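Local coordinates for protein amino acid amide racemase (Ochrobactrum anthropi, PDB 6GIO) that is a dimeric, pyridoxal-5'-phosphate-binding enzyme of the class-III aminotransferase family, holding its cofactor through a lysine, at residues R129-S134 with T192-E197; L208-L213 with T387-N392; A219-L224 with E256-D261; M262-K267 with S276-P281; S337-I342 with I415-I420. All coordinates share one frame; numbering follows the deposited sequence.

Interaction 1: R129-S134 with T192-E197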
# COMPACT_ATOMS: atom_id res chain seq x y z
N ARG C 129 -2.51 -25.73 -0.48
CA ARG C 129 -2.46 -25.99 -1.90
C ARG C 129 -1.71 -24.84 -2.58
O ARG C 129 -1.81 -23.72 -2.18
CB ARG C 129 -3.88 -26.06 -2.41
CG ARG C 129 -4.78 -27.09 -1.71
CD ARG C 129 -6.15 -26.94 -2.30
NE ARG C 129 -7.12 -27.90 -1.82
CZ ARG C 129 -8.27 -28.17 -2.43
NH1 ARG C 129 -8.58 -27.58 -3.59
NH2 ARG C 129 -9.08 -29.06 -1.89
N SER C 130 -0.96 -25.13 -3.63
CA SER C 130 -0.01 -24.18 -4.19
C SER C 130 -0.45 -23.58 -5.51
O SER C 130 0.12 -22.57 -5.95
CB SER C 130 1.35 -24.92 -4.36
OG SER C 130 1.18 -26.09 -5.18
N ARG C 131 -1.41 -24.22 -6.16
CA ARG C 131 -1.83 -23.82 -7.50
C ARG C 131 -2.98 -22.79 -7.48
O ARG C 131 -3.85 -22.81 -6.57
CB ARG C 131 -2.26 -25.04 -8.30
CG ARG C 131 -1.13 -26.03 -8.55
CD ARG C 131 -1.67 -27.17 -9.39
NE ARG C 131 -0.86 -28.39 -9.34
CZ ARG C 131 0.11 -28.69 -10.20
NH1 ARG C 131 0.45 -27.86 -11.19
NH2 ARG C 131 0.75 -29.84 -10.05
N ILE C 132 -2.96 -21.91 -8.48
CA ILE C 132 -3.92 -20.82 -8.60
C ILE C 132 -4.52 -20.75 -10.01
O ILE C 132 -3.79 -20.86 -10.98
CB ILE C 132 -3.26 -19.44 -8.26
CG1 ILE C 132 -2.87 -19.38 -6.77
CG2 ILE C 132 -4.21 -18.28 -8.59
CD1 ILE C 132 -4.00 -19.50 -5.78
N ILE C 133 -5.84 -20.54 -10.13
CA ILE C 133 -6.47 -20.35 -11.44
C ILE C 133 -6.71 -18.85 -11.62
O ILE C 133 -7.27 -18.21 -10.77
CB ILE C 133 -7.76 -21.17 -11.61
CG1 ILE C 133 -7.44 -22.67 -11.46
CG2 ILE C 133 -8.40 -20.94 -12.99
CD1 ILE C 133 -8.62 -23.51 -11.04
N SER C 134 -6.26 -18.34 -12.74
CA SER C 134 -6.48 -16.95 -13.10
C SER C 134 -6.87 -16.80 -14.61
O SER C 134 -6.90 -17.79 -15.35
CB SER C 134 -5.20 -16.22 -12.79
OG SER C 134 -5.33 -14.86 -13.07
N THR C 192 -5.70 -33.81 -16.04
CA THR C 192 -4.34 -34.11 -16.44
C THR C 192 -3.30 -33.35 -15.57
O THR C 192 -2.97 -33.76 -14.47
CB THR C 192 -4.15 -33.77 -17.93
OG1 THR C 192 -4.40 -32.38 -18.16
CG2 THR C 192 -5.10 -34.60 -18.82
N SER C 193 -2.81 -32.22 -16.05
CA SER C 193 -1.65 -31.61 -15.47
C SER C 193 -1.92 -30.61 -14.32
O SER C 193 -0.98 -30.20 -13.65
CB SER C 193 -0.79 -30.99 -16.59
OG SER C 193 -1.49 -30.03 -17.33
N CYS C 194 -3.17 -30.25 -14.05
CA CYS C 194 -3.52 -29.35 -12.93
C CYS C 194 -4.54 -29.99 -12.01
O CYS C 194 -5.71 -29.56 -12.01
CB CYS C 194 -4.09 -28.06 -13.49
SG CYS C 194 -4.28 -26.77 -12.25
N PRO C 195 -4.12 -30.97 -11.17
CA PRO C 195 -5.11 -31.65 -10.35
C PRO C 195 -5.84 -30.67 -9.46
O PRO C 195 -5.20 -29.87 -8.74
CB PRO C 195 -4.29 -32.70 -9.53
CG PRO C 195 -3.01 -32.89 -10.32
CD PRO C 195 -2.76 -31.53 -10.96
N PRO C 196 -7.17 -30.73 -9.46
CA PRO C 196 -7.89 -29.64 -8.80
C PRO C 196 -7.75 -29.60 -7.28
O PRO C 196 -7.87 -28.52 -6.72
CB PRO C 196 -9.35 -29.88 -9.23
CG PRO C 196 -9.42 -31.38 -9.46
CD PRO C 196 -8.07 -31.78 -9.96
N GLU C 197 -7.43 -30.73 -6.64
CA GLU C 197 -7.15 -30.75 -5.19
C GLU C 197 -5.81 -30.11 -4.84
O GLU C 197 -5.47 -29.96 -3.66
CB GLU C 197 -7.27 -32.18 -4.62
CG GLU C 197 -6.12 -33.11 -4.98
CD GLU C 197 -6.14 -33.71 -6.42
OE1 GLU C 197 -7.07 -33.47 -7.24
OE2 GLU C 197 -5.16 -34.44 -6.72

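Interaction 2: L208-L213 with T387-N392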
# COMPACT_ATOMS: atom_id res chain seq x y z
N LEU C 208 -14.00 -8.11 -16.81
CA LEU C 208 -12.57 -8.10 -16.99
C LEU C 208 -12.22 -6.65 -17.30
O LEU C 208 -12.62 -6.16 -18.34
CB LEU C 208 -12.19 -9.01 -18.14
CG LEU C 208 -10.70 -9.22 -18.41
CD1 LEU C 208 -10.17 -10.27 -17.46
CD2 LEU C 208 -10.47 -9.63 -19.85
N SER C 209 -11.44 -6.03 -16.44
CA SER C 209 -11.25 -4.57 -16.38
C SER C 209 -10.21 -4.09 -17.39
O SER C 209 -10.58 -3.72 -18.50
CB SER C 209 -10.82 -4.16 -14.96
OG SER C 209 -9.65 -4.88 -14.53
N ASP C 210 -8.94 -4.12 -17.01
CA ASP C 210 -7.88 -3.71 -17.93
C ASP C 210 -7.80 -4.60 -19.16
O ASP C 210 -7.23 -4.21 -20.17
CB ASP C 210 -6.54 -3.62 -17.24
CG ASP C 210 -6.28 -2.25 -16.71
OD1 ASP C 210 -5.86 -1.35 -17.51
OD2 ASP C 210 -6.53 -2.06 -15.51
N GLY C 211 -8.39 -5.79 -19.09
CA GLY C 211 -8.49 -6.64 -20.27
C GLY C 211 -9.38 -6.13 -21.38
O GLY C 211 -9.24 -6.58 -22.53
N GLY C 212 -10.26 -5.19 -21.07
CA GLY C 212 -11.14 -4.55 -22.06
C GLY C 212 -12.58 -4.33 -21.66
O GLY C 212 -13.45 -4.22 -22.53
N LEU C 213 -12.85 -4.24 -20.36
CA LEU C 213 -14.22 -4.12 -19.83
C LEU C 213 -15.17 -5.14 -20.47
O LEU C 213 -16.25 -4.83 -21.02
CB LEU C 213 -14.69 -2.67 -19.98
CG LEU C 213 -14.01 -1.74 -18.97
CD1 LEU C 213 -13.93 -0.30 -19.47
CD2 LEU C 213 -14.74 -1.81 -17.63
N THR C 387 -9.79 7.62 -20.19
CA THR C 387 -8.61 6.77 -20.44
C THR C 387 -8.96 5.69 -21.43
O THR C 387 -10.08 5.63 -21.89
CB THR C 387 -8.11 6.11 -19.15
OG1 THR C 387 -9.13 5.24 -18.64
CG2 THR C 387 -7.79 7.16 -18.11
N TYR C 388 -7.99 4.85 -21.78
CA TYR C 388 -8.32 3.60 -22.45
C TYR C 388 -7.70 2.36 -21.79
O TYR C 388 -6.69 2.43 -21.09
CB TYR C 388 -7.93 3.62 -23.91
CG TYR C 388 -6.48 3.91 -24.17
CD1 TYR C 388 -5.51 2.92 -24.13
CD2 TYR C 388 -6.08 5.20 -24.47
CE1 TYR C 388 -4.18 3.20 -24.40
CE2 TYR C 388 -4.77 5.49 -24.74
CZ TYR C 388 -3.82 4.50 -24.71
OH TYR C 388 -2.53 4.88 -24.99
N VAL C 389 -8.34 1.23 -22.06
CA VAL C 389 -7.89 -0.04 -21.54
C VAL C 389 -7.92 -1.04 -22.66
O VAL C 389 -8.11 -0.68 -23.83
CB VAL C 389 -8.78 -0.49 -20.36
CG1 VAL C 389 -8.63 0.52 -19.22
CG2 VAL C 389 -10.24 -0.67 -20.77
N GLY C 390 -7.63 -2.30 -22.32
CA GLY C 390 -7.86 -3.42 -23.24
C GLY C 390 -6.58 -4.09 -23.67
O GLY C 390 -5.54 -3.47 -23.74
N LEU C 391 -6.65 -5.37 -23.97
CA LEU C 391 -5.47 -6.09 -24.45
C LEU C 391 -4.95 -5.51 -25.78
O LEU C 391 -3.80 -5.74 -26.11
CB LEU C 391 -5.77 -7.58 -24.59
CG LEU C 391 -6.24 -8.27 -23.29
CD1 LEU C 391 -6.63 -9.73 -23.51
CD2 LEU C 391 -5.20 -8.18 -22.18
N ASN C 392 -5.79 -4.76 -26.52
CA ASN C 392 -5.37 -4.11 -27.75
C ASN C 392 -5.30 -2.57 -27.66
O ASN C 392 -5.17 -1.91 -28.67
CB ASN C 392 -6.28 -4.57 -28.89
CG ASN C 392 -6.21 -6.09 -29.10
OD1 ASN C 392 -5.21 -6.58 -29.57
ND2 ASN C 392 -7.26 -6.81 -28.73

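Interaction 3: A219-L224 with E256-D261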
# COMPACT_ATOMS: atom_id res chain seq x y z
N ALA C 219 -24.00 -16.86 -17.23
CA ALA C 219 -23.93 -18.19 -16.61
C ALA C 219 -22.51 -18.76 -16.58
O ALA C 219 -22.27 -19.70 -15.86
CB ALA C 219 -24.89 -19.18 -17.27
N PHE C 220 -21.58 -18.19 -17.35
CA PHE C 220 -20.24 -18.69 -17.36
C PHE C 220 -19.54 -18.69 -15.99
O PHE C 220 -19.01 -19.73 -15.58
CB PHE C 220 -19.36 -17.93 -18.38
CG PHE C 220 -17.88 -18.25 -18.23
CD1 PHE C 220 -17.38 -19.49 -18.61
CD2 PHE C 220 -17.00 -17.31 -17.71
CE1 PHE C 220 -16.03 -19.80 -18.46
CE2 PHE C 220 -15.66 -17.59 -17.56
CZ PHE C 220 -15.17 -18.84 -17.93
N LEU C 221 -19.51 -17.54 -15.31
CA LEU C 221 -18.82 -17.41 -14.05
C LEU C 221 -19.42 -18.33 -12.99
O LEU C 221 -18.68 -18.89 -12.19
CB LEU C 221 -18.84 -15.96 -13.57
CG LEU C 221 -17.98 -14.98 -14.40
CD1 LEU C 221 -18.00 -13.61 -13.77
CD2 LEU C 221 -16.53 -15.45 -14.53
N GLU C 222 -20.75 -18.47 -12.98
CA GLU C 222 -21.41 -19.40 -12.04
C GLU C 222 -21.02 -20.84 -12.30
O GLU C 222 -20.87 -21.63 -11.36
CB GLU C 222 -22.95 -19.28 -12.06
CG GLU C 222 -23.61 -20.14 -10.97
CD GLU C 222 -25.10 -19.89 -10.79
OE1 GLU C 222 -25.70 -19.10 -11.53
OE2 GLU C 222 -25.71 -20.51 -9.89
N ALA C 223 -20.89 -21.21 -13.57
CA ALA C 223 -20.48 -22.56 -13.92
C ALA C 223 -19.00 -22.80 -13.53
O ALA C 223 -18.62 -23.89 -13.11
CB ALA C 223 -20.71 -22.84 -15.40
N LEU C 224 -18.17 -21.76 -13.69
CA LEU C 224 -16.77 -21.81 -13.28
C LEU C 224 -16.64 -21.99 -11.78
O LEU C 224 -15.81 -22.75 -11.32
CB LEU C 224 -16.08 -20.49 -13.64
CG LEU C 224 -14.66 -20.34 -13.17
CD1 LEU C 224 -13.77 -21.42 -13.74
CD2 LEU C 224 -14.13 -18.97 -13.60
N GLU C 256 -24.03 -12.15 -11.37
CA GLU C 256 -23.49 -13.35 -12.02
C GLU C 256 -23.80 -14.63 -11.26
O GLU C 256 -23.28 -15.67 -11.63
CB GLU C 256 -21.98 -13.22 -12.18
CG GLU C 256 -21.54 -12.06 -13.07
CD GLU C 256 -21.76 -12.34 -14.53
OE1 GLU C 256 -22.05 -13.52 -14.88
OE2 GLU C 256 -21.64 -11.38 -15.34
N GLY C 257 -24.63 -14.55 -10.22
CA GLY C 257 -25.08 -15.76 -9.49
C GLY C 257 -23.96 -16.36 -8.64
O GLY C 257 -23.96 -17.56 -8.34
N LEU C 258 -23.00 -15.53 -8.25
CA LEU C 258 -21.80 -15.99 -7.53
C LEU C 258 -21.97 -15.90 -6.00
O LEU C 258 -22.65 -15.01 -5.49
CB LEU C 258 -20.59 -15.16 -7.98
CG LEU C 258 -20.05 -15.33 -9.41
CD1 LEU C 258 -18.85 -14.44 -9.62
CD2 LEU C 258 -19.67 -16.79 -9.65
N GLU C 259 -21.38 -16.85 -5.28
CA GLU C 259 -21.39 -16.84 -3.79
C GLU C 259 -19.97 -17.09 -3.37
O GLU C 259 -19.60 -18.22 -3.05
CB GLU C 259 -22.33 -17.93 -3.24
CG GLU C 259 -23.78 -17.57 -3.45
CD GLU C 259 -24.67 -18.77 -3.21
OE1 GLU C 259 -24.88 -19.56 -4.13
OE2 GLU C 259 -25.15 -18.91 -2.08
N PRO C 260 -19.14 -16.02 -3.40
CA PRO C 260 -17.73 -16.26 -3.23
C PRO C 260 -17.34 -16.64 -1.80
O PRO C 260 -17.98 -16.25 -0.85
CB PRO C 260 -17.08 -14.91 -3.62
CG PRO C 260 -18.17 -13.89 -3.53
CD PRO C 260 -19.46 -14.61 -3.73
N ASP C 261 -16.23 -17.35 -1.69
CA ASP C 261 -15.59 -17.54 -0.44
C ASP C 261 -14.88 -16.27 0.03
O ASP C 261 -14.76 -16.02 1.23
CB ASP C 261 -14.59 -18.68 -0.64
CG ASP C 261 -15.30 -20.02 -0.93
OD1 ASP C 261 -16.07 -20.41 -0.04
OD2 ASP C 261 -15.10 -20.66 -2.00
O HOH W 1 -24.57 -14.40 -15.68
O HOH W 2 -20.94 -15.04 -16.44
O HOH W 3 -22.57 -16.51 -14.14

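Interaction 4: M262-K267 with S276-P281. With PLP (pyridoxal-5'-phosphate), chain G.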
# COMPACT_ATOMS: atom_id res chain seq x y z
N MET C 262 -14.38 -15.47 -0.91
CA MET C 262 -13.52 -14.36 -0.54
C MET C 262 -13.79 -13.25 -1.50
O MET C 262 -13.91 -13.49 -2.70
CB MET C 262 -12.04 -14.78 -0.60
CG MET C 262 -11.02 -13.66 -0.29
SD MET C 262 -9.28 -14.15 -0.24
CE MET C 262 -9.29 -15.10 1.30
N VAL C 263 -13.87 -12.02 -0.97
CA VAL C 263 -14.05 -10.86 -1.82
C VAL C 263 -12.95 -9.85 -1.54
O VAL C 263 -12.61 -9.63 -0.37
CB VAL C 263 -15.43 -10.19 -1.62
CG1 VAL C 263 -15.59 -9.03 -2.60
CG2 VAL C 263 -16.57 -11.19 -1.80
N VAL C 264 -12.40 -9.27 -2.60
CA VAL C 264 -11.32 -8.27 -2.49
C VAL C 264 -11.87 -6.93 -2.94
O VAL C 264 -12.52 -6.82 -4.03
CB VAL C 264 -10.10 -8.68 -3.34
CG1 VAL C 264 -8.93 -7.67 -3.20
CG2 VAL C 264 -9.64 -10.08 -2.97
N PHE C 265 -11.70 -5.91 -2.07
CA PHE C 265 -12.18 -4.58 -2.35
C PHE C 265 -11.04 -3.58 -2.46
O PHE C 265 -9.98 -3.76 -1.86
CB PHE C 265 -13.12 -4.10 -1.26
CG PHE C 265 -14.36 -4.94 -1.07
CD1 PHE C 265 -15.49 -4.69 -1.81
CD2 PHE C 265 -14.42 -5.89 -0.06
CE1 PHE C 265 -16.63 -5.42 -1.60
CE2 PHE C 265 -15.59 -6.61 0.19
CZ PHE C 265 -16.68 -6.38 -0.60
N GLY C 266 -11.27 -2.50 -3.20
CA GLY C 266 -10.29 -1.43 -3.26
C GLY C 266 -10.78 -0.22 -3.99
O GLY C 266 -11.97 0.05 -4.06
N LYS C 267 -9.82 0.52 -4.55
CA LYS C 267 -10.12 1.70 -5.33
C LYS C 267 -11.21 2.57 -4.64
O LYS C 267 -10.93 3.24 -3.63
CB LYS C 267 -10.47 1.30 -6.76
CG LYS C 267 -9.26 1.06 -7.65
CD LYS C 267 -9.63 0.69 -9.10
CE LYS C 267 -8.42 0.59 -10.05
NZ LYS C 267 -7.63 -0.66 -9.98
N SER C 276 -7.96 -0.67 1.01
CA SER C 276 -8.40 -1.94 0.43
C SER C 276 -8.87 -2.88 1.54
O SER C 276 -8.65 -2.61 2.73
CB SER C 276 -7.27 -2.59 -0.37
OG SER C 276 -6.17 -3.05 0.44
N ALA C 277 -9.52 -3.96 1.16
CA ALA C 277 -9.93 -4.96 2.14
C ALA C 277 -10.10 -6.33 1.53
O ALA C 277 -10.38 -6.44 0.35
CB ALA C 277 -11.20 -4.55 2.85
N VAL C 278 -9.96 -7.35 2.38
CA VAL C 278 -10.22 -8.73 2.03
C VAL C 278 -11.23 -9.29 3.03
O VAL C 278 -11.05 -9.22 4.26
CB VAL C 278 -8.94 -9.58 2.06
CG1 VAL C 278 -9.24 -11.04 1.74
CG2 VAL C 278 -7.92 -9.07 1.05
N VAL C 279 -12.32 -9.82 2.52
CA VAL C 279 -13.35 -10.43 3.39
C VAL C 279 -13.28 -11.90 3.07
O VAL C 279 -13.30 -12.26 1.91
CB VAL C 279 -14.78 -9.90 3.09
CG1 VAL C 279 -15.83 -10.62 3.91
CG2 VAL C 279 -14.82 -8.42 3.41
N GLY C 280 -13.10 -12.73 4.09
CA GLY C 280 -12.89 -14.12 3.88
C GLY C 280 -13.40 -14.95 5.04
O GLY C 280 -13.84 -14.38 6.03
N PRO C 281 -13.37 -16.27 4.91
CA PRO C 281 -13.88 -17.10 6.01
C PRO C 281 -12.84 -17.09 7.15
O PRO C 281 -11.65 -16.88 6.90
CB PRO C 281 -14.03 -18.50 5.39
CG PRO C 281 -13.37 -18.47 4.07
CD PRO C 281 -12.89 -17.07 3.77
N1 PLP G . -7.65 -5.72 -9.07
C2 PLP G . -8.42 -5.10 -10.01
C2A PLP G . -9.57 -5.77 -10.69
C3 PLP G . -8.13 -3.70 -10.42
O3 PLP G . -8.88 -3.10 -11.35
C4 PLP G . -7.02 -2.96 -9.78
C4A PLP G . -6.73 -1.55 -10.17
C5 PLP G . -6.25 -3.74 -8.75
C6 PLP G . -6.62 -5.07 -8.47
C5A PLP G . -5.05 -3.10 -8.06
O4P PLP G . -5.32 -1.85 -7.42
P PLP G . -4.15 -0.81 -7.10
O1P PLP G . -4.76 0.02 -6.02
O2P PLP G . -3.88 -0.04 -8.38
O3P PLP G . -2.98 -1.66 -6.59

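Interaction 5: S337-I342 with I415-I420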
# COMPACT_ATOMS: atom_id res chain seq x y z
N SER C 337 -22.64 5.53 -32.54
CA SER C 337 -22.10 4.63 -33.57
C SER C 337 -22.77 4.85 -34.93
O SER C 337 -22.18 4.52 -35.96
CB SER C 337 -22.19 3.15 -33.19
OG SER C 337 -23.52 2.74 -33.17
N ASP C 338 -23.98 5.42 -34.96
CA ASP C 338 -24.59 5.78 -36.23
C ASP C 338 -23.72 6.84 -36.94
O ASP C 338 -23.59 6.80 -38.14
CB ASP C 338 -26.01 6.30 -36.02
CG ASP C 338 -26.80 6.44 -37.35
OD1 ASP C 338 -27.09 5.41 -38.04
OD2 ASP C 338 -27.18 7.58 -37.67
N LYS C 339 -23.10 7.75 -36.21
CA LYS C 339 -22.28 8.77 -36.86
C LYS C 339 -20.85 8.33 -37.04
O LYS C 339 -20.19 8.72 -38.00
CB LYS C 339 -22.21 10.01 -35.99
CG LYS C 339 -23.50 10.76 -35.78
CD LYS C 339 -23.21 12.17 -35.24
CE LYS C 339 -23.82 12.38 -33.86
NZ LYS C 339 -23.84 13.82 -33.46
N HIS C 340 -20.36 7.56 -36.07
CA HIS C 340 -18.95 7.17 -36.05
C HIS C 340 -18.80 5.64 -36.11
O HIS C 340 -19.03 4.93 -35.13
CB HIS C 340 -18.36 7.70 -34.75
CG HIS C 340 -18.50 9.17 -34.57
ND1 HIS C 340 -17.88 10.09 -35.39
CD2 HIS C 340 -19.18 9.89 -33.64
CE1 HIS C 340 -18.15 11.31 -34.97
NE2 HIS C 340 -18.94 11.22 -33.91
N SER C 341 -18.39 5.12 -37.26
CA SER C 341 -18.35 3.66 -37.42
C SER C 341 -17.21 3.02 -36.58
O SER C 341 -17.26 1.82 -36.30
CB SER C 341 -18.33 3.28 -38.90
OG SER C 341 -17.21 3.87 -39.51
N ILE C 342 -16.25 3.83 -36.12
CA ILE C 342 -15.18 3.34 -35.23
C ILE C 342 -15.71 2.79 -33.89
O ILE C 342 -15.04 2.00 -33.26
CB ILE C 342 -14.12 4.44 -34.96
CG1 ILE C 342 -12.88 3.86 -34.26
CG2 ILE C 342 -14.72 5.57 -34.13
CD1 ILE C 342 -11.75 4.87 -34.13
N ILE C 415 -18.91 15.63 -25.81
CA ILE C 415 -17.46 15.78 -25.90
C ILE C 415 -16.84 14.56 -26.59
O ILE C 415 -15.98 14.68 -27.48
CB ILE C 415 -16.82 16.00 -24.51
CG1 ILE C 415 -17.12 17.44 -24.03
CG2 ILE C 415 -15.30 15.73 -24.56
CD1 ILE C 415 -16.82 17.68 -22.57
N VAL C 416 -17.29 13.38 -26.20
CA VAL C 416 -16.80 12.14 -26.85
C VAL C 416 -17.09 12.13 -28.37
O VAL C 416 -16.24 11.74 -29.18
CB VAL C 416 -17.44 10.88 -26.21
CG1 VAL C 416 -17.11 9.63 -27.00
CG2 VAL C 416 -16.97 10.76 -24.78
N ASP C 417 -18.32 12.51 -28.71
CA ASP C 417 -18.78 12.63 -30.09
C ASP C 417 -17.86 13.58 -30.86
O ASP C 417 -17.34 13.25 -31.92
CB ASP C 417 -20.25 13.13 -30.06
CG ASP C 417 -20.83 13.41 -31.43
OD1 ASP C 417 -20.16 13.28 -32.47
OD2 ASP C 417 -21.99 13.84 -31.45
N GLN C 418 -17.61 14.74 -30.29
CA GLN C 418 -16.78 15.73 -30.96
C GLN C 418 -15.33 15.28 -31.05
O GLN C 418 -14.65 15.55 -32.05
CB GLN C 418 -16.88 17.07 -30.23
CG GLN C 418 -16.20 18.21 -30.99
CD GLN C 418 -16.94 18.56 -32.27
OE1 GLN C 418 -16.35 18.72 -33.34
NE2 GLN C 418 -18.24 18.66 -32.17
N ALA C 419 -14.84 14.61 -30.00
CA ALA C 419 -13.44 14.16 -29.99
C ALA C 419 -13.17 13.07 -31.07
O ALA C 419 -12.18 13.13 -31.79
CB ALA C 419 -13.01 13.70 -28.59
N ILE C 420 -14.06 12.08 -31.15
CA ILE C 420 -13.96 11.01 -32.18
C ILE C 420 -14.00 11.60 -33.60
O ILE C 420 -13.21 11.23 -34.45
CB ILE C 420 -15.10 10.00 -32.02
CG1 ILE C 420 -14.93 9.23 -30.71
CG2 ILE C 420 -15.08 9.02 -33.17
CD1 ILE C 420 -16.07 8.31 -30.33

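Interaction 1: R129-S134 with T192-E197
Arg129 reaches across to the carbonyls of Pro196 and Glu197, and Arg131, two residues on, lays its side chain against Cys194 and Pro195. In Arg129, CB points toward the 192-197 segment and the chain then runs extended from CG to NE, chi2 177° and chi3 176°. CG passes Glu197 O at 3.5 Å and CD lies about as far from the same oxygen. NE comes to 3.2 Å from Glu197 O, but that oxygen sits over a face of the guanidinium, so the angle is too poor for a hydrogen bond. At the tip, NH1 lies 3.3 Å from Pro196 O, again without bonding geometry. The real acceptors are elsewhere: NH1 donates to Val199 O and NH2 to His231 O, which fixes the guanidinium while Glu197 O sits over the rim of one face.

Arg131 touches with its aliphatic part and one face. Its CD meets Cys194 SG at 3.9 Å; Pro195 CD and Ser193 O both lie over one face of the guanidinium, with NH1 3.7 Å from Ser193 O. NH2 is bonded to Gln198 OE1. Backbone bonds from Arg131 to Gln198 and Ala200 place the contact where strand 131-135 begins beside the parallel strand 199-204, so the 192-197 loop is the helix-to-strand turn of an alpha/beta unit in the mixed, mostly parallel sheet holding both strands.

Interaction 2: L208-L213 with T387-N392
Val389 overlaps the turn at 208-213 with both methyl groups. CG1 lies 3.8 Å from Asp210 OD1, while CG2 lies between the backbone N and the carbonyl carbon of its own residue and meets Leu213 CD1 at 3.9 Å and Ser209 O. Each of the side chains of Asp210 and Leu213 crosses that of Val389 at about a right angle.

Past Val389 the contact becomes backbone to backbone. Gly390 N donates to Asp210 O (2.9 Å, 133° at the hydrogen) and Leu391 N to Gly211 O (3.2 Å), both from above the carbonyl plane. Gly212 CA and Gly390 CA come within 3.7 Å, an approach made easier by the lack of side chains. Leu391 CG rests 3.5 Å from Gly211 O.

Ser209, whose OG is hydrogen-bonded to Glu205 OE2, belongs to the pyridoxal-5'-phosphate pocket. The loop after strand 199-204 is thus docked on the end of strand 384-389, whose other neighbours include strand 395-398 and, through Tyr388, helix 369-382.

Interaction 3: A219-L224 with E256-D261
Apolar contacts come from Leu221, whose CB points toward the 256-261 loop. Its CD1 meets Glu256 CG at 3.9 Å, and its CB lies 4.1 Å from Leu258 CD2. That methyl also approaches the backbone, coming to 3.4 Å from Leu221 O.

Contacts of Glu222 with backbone carbonyls, with no hydrogen bond, form a second class. Glu222 keeps CG anti to its N (chi1 -174°) and stays extended, which carries its carboxylate alongside Gly257, with CD 3.6 Å from Gly257 O; its CB lies 3.7 Å from Glu256 O.

Water supplies the hydrogen bonding. One water accepts from Ala219 N at 3.0 Å and donates to Glu256 OE1. Another accepts from Glu222 N at 2.9 Å and lies 2.7 Å from Glu256 O. Glu256 bends at chi2 (-75°), which turns its carboxylate back over the helix start. The other oxygen, OE2, is in a salt bridge with Arg349.

Ala219 is the N-cap residue of helix 220-229, so the amides of Ala219 and Glu222, at the helix start, are hydrated beside a carboxylate, whose negative charge would probably suit the positive end of the helix dipole. Water thus bridges the helix N-terminus to the loop between strands 234-238 and 262-265, in the alpha/beta layer of a fold type I enzyme.

Interaction 4: M262-K267 with S276-P281
The cofactor lysine hangs from the end of a beta hairpin: strands 262-265 and 276-281 pair antiparallel, at 173° between their directions and 4.7 Å at closest approach of the axes, in the mostly parallel sheet of the fold type I architecture that class-III aminotransferases share. Val263 with Val279 and Phe265 with Ala277 are hydrogen-bonded pairs, and Val264 with Val278 is the non-hydrogen-bonded pair between them. The rungs are nearly straight: Phe265 N to Ala277 O is 2.8 Å with 178° at the hydrogen, and Val279 N to Val263 O is 2.9 Å. The last, Ala277 N to Phe265 O, is longer at 3.1 Å and enters from above the carbonyl plane.

On the side of the sheet that carries Phe265 and Val279, Val279 CG2 touches the ring edge at CE2, 3.8 Å away and in the ring plane, while Val263 CG1 lies over a face of the ring. On the side of Val264 and Val278, Met262, bent at chi3, sets SD 3.7 Å from Val278 CG1; helix 112-127 lies against this side.

Past the strand end at Phe265, Gly266 leads to Lys267. The cofactor is also hydrogen-bonded by Gly112 N and Ser113 OG, and by Thr295 OG1 of the second subunit; the Lys267 chain, bent at chi4, ends in a covalent bond of NZ to PLP C4A, 1.3 Å.

Interaction 5: S337-I342 with I415-I420
Asp417 takes one donor on each carboxylate oxygen, both from the 337-342 segment. Lys339 NZ donates to OD2 at 2.7 Å in a salt bridge, arriving on the syn side and close to the carboxylate plane. His340 NE2 donates to OD1 at 2.8 Å with an angle of 173° at the hydrogen. That oxygen lies in the imidazole plane, yet the nitrogen stands 36° out of the carboxylate plane, and the two planes are turned steeply against each other, 73° apart. Asp417 reaches both donors with its CG anti to the backbone N, while the lysine chain is bent at chi3 to bring its amine around.

The imidazole is also held from its faces. Ile420 CG2 makes a CH-pi contact 3.9 Å from the ring centroid, over one face, and Lys339 CB lies over the opposite face. The same methyl group packs on Ile342 CG2 at 3.6 Å.

The contact ties the end of helix 318-339 and the turn after it to helix 406-424, with Ile343 of the next strand also touching Ile420. Two donors on one carboxylate should stabilise its charged form, and the aspartate in turn would tend to raise the histidine's proton affinity.

From the N terminus, interaction 1 closes first, joining the start of strand 131-135 to the loop leading into strand 199-204. Interaction 2 opens next at 208-213 and spans a long loop to 387-392, bringing the loop after strand 199-204 to the end of strand 384-389, in the second sheet. Within that span lie interaction 3, between helix 220-229 and the loop before strand 262-265, and interaction 4, the hairpin that follows at once; the two touch where Asp261 O meets Pro281 CD at 3.3 Å. Interaction 5 opens inside the span but closes after it, so it crosses interaction 2, linking two helices; its centre is about 38 Å from that of interaction 4.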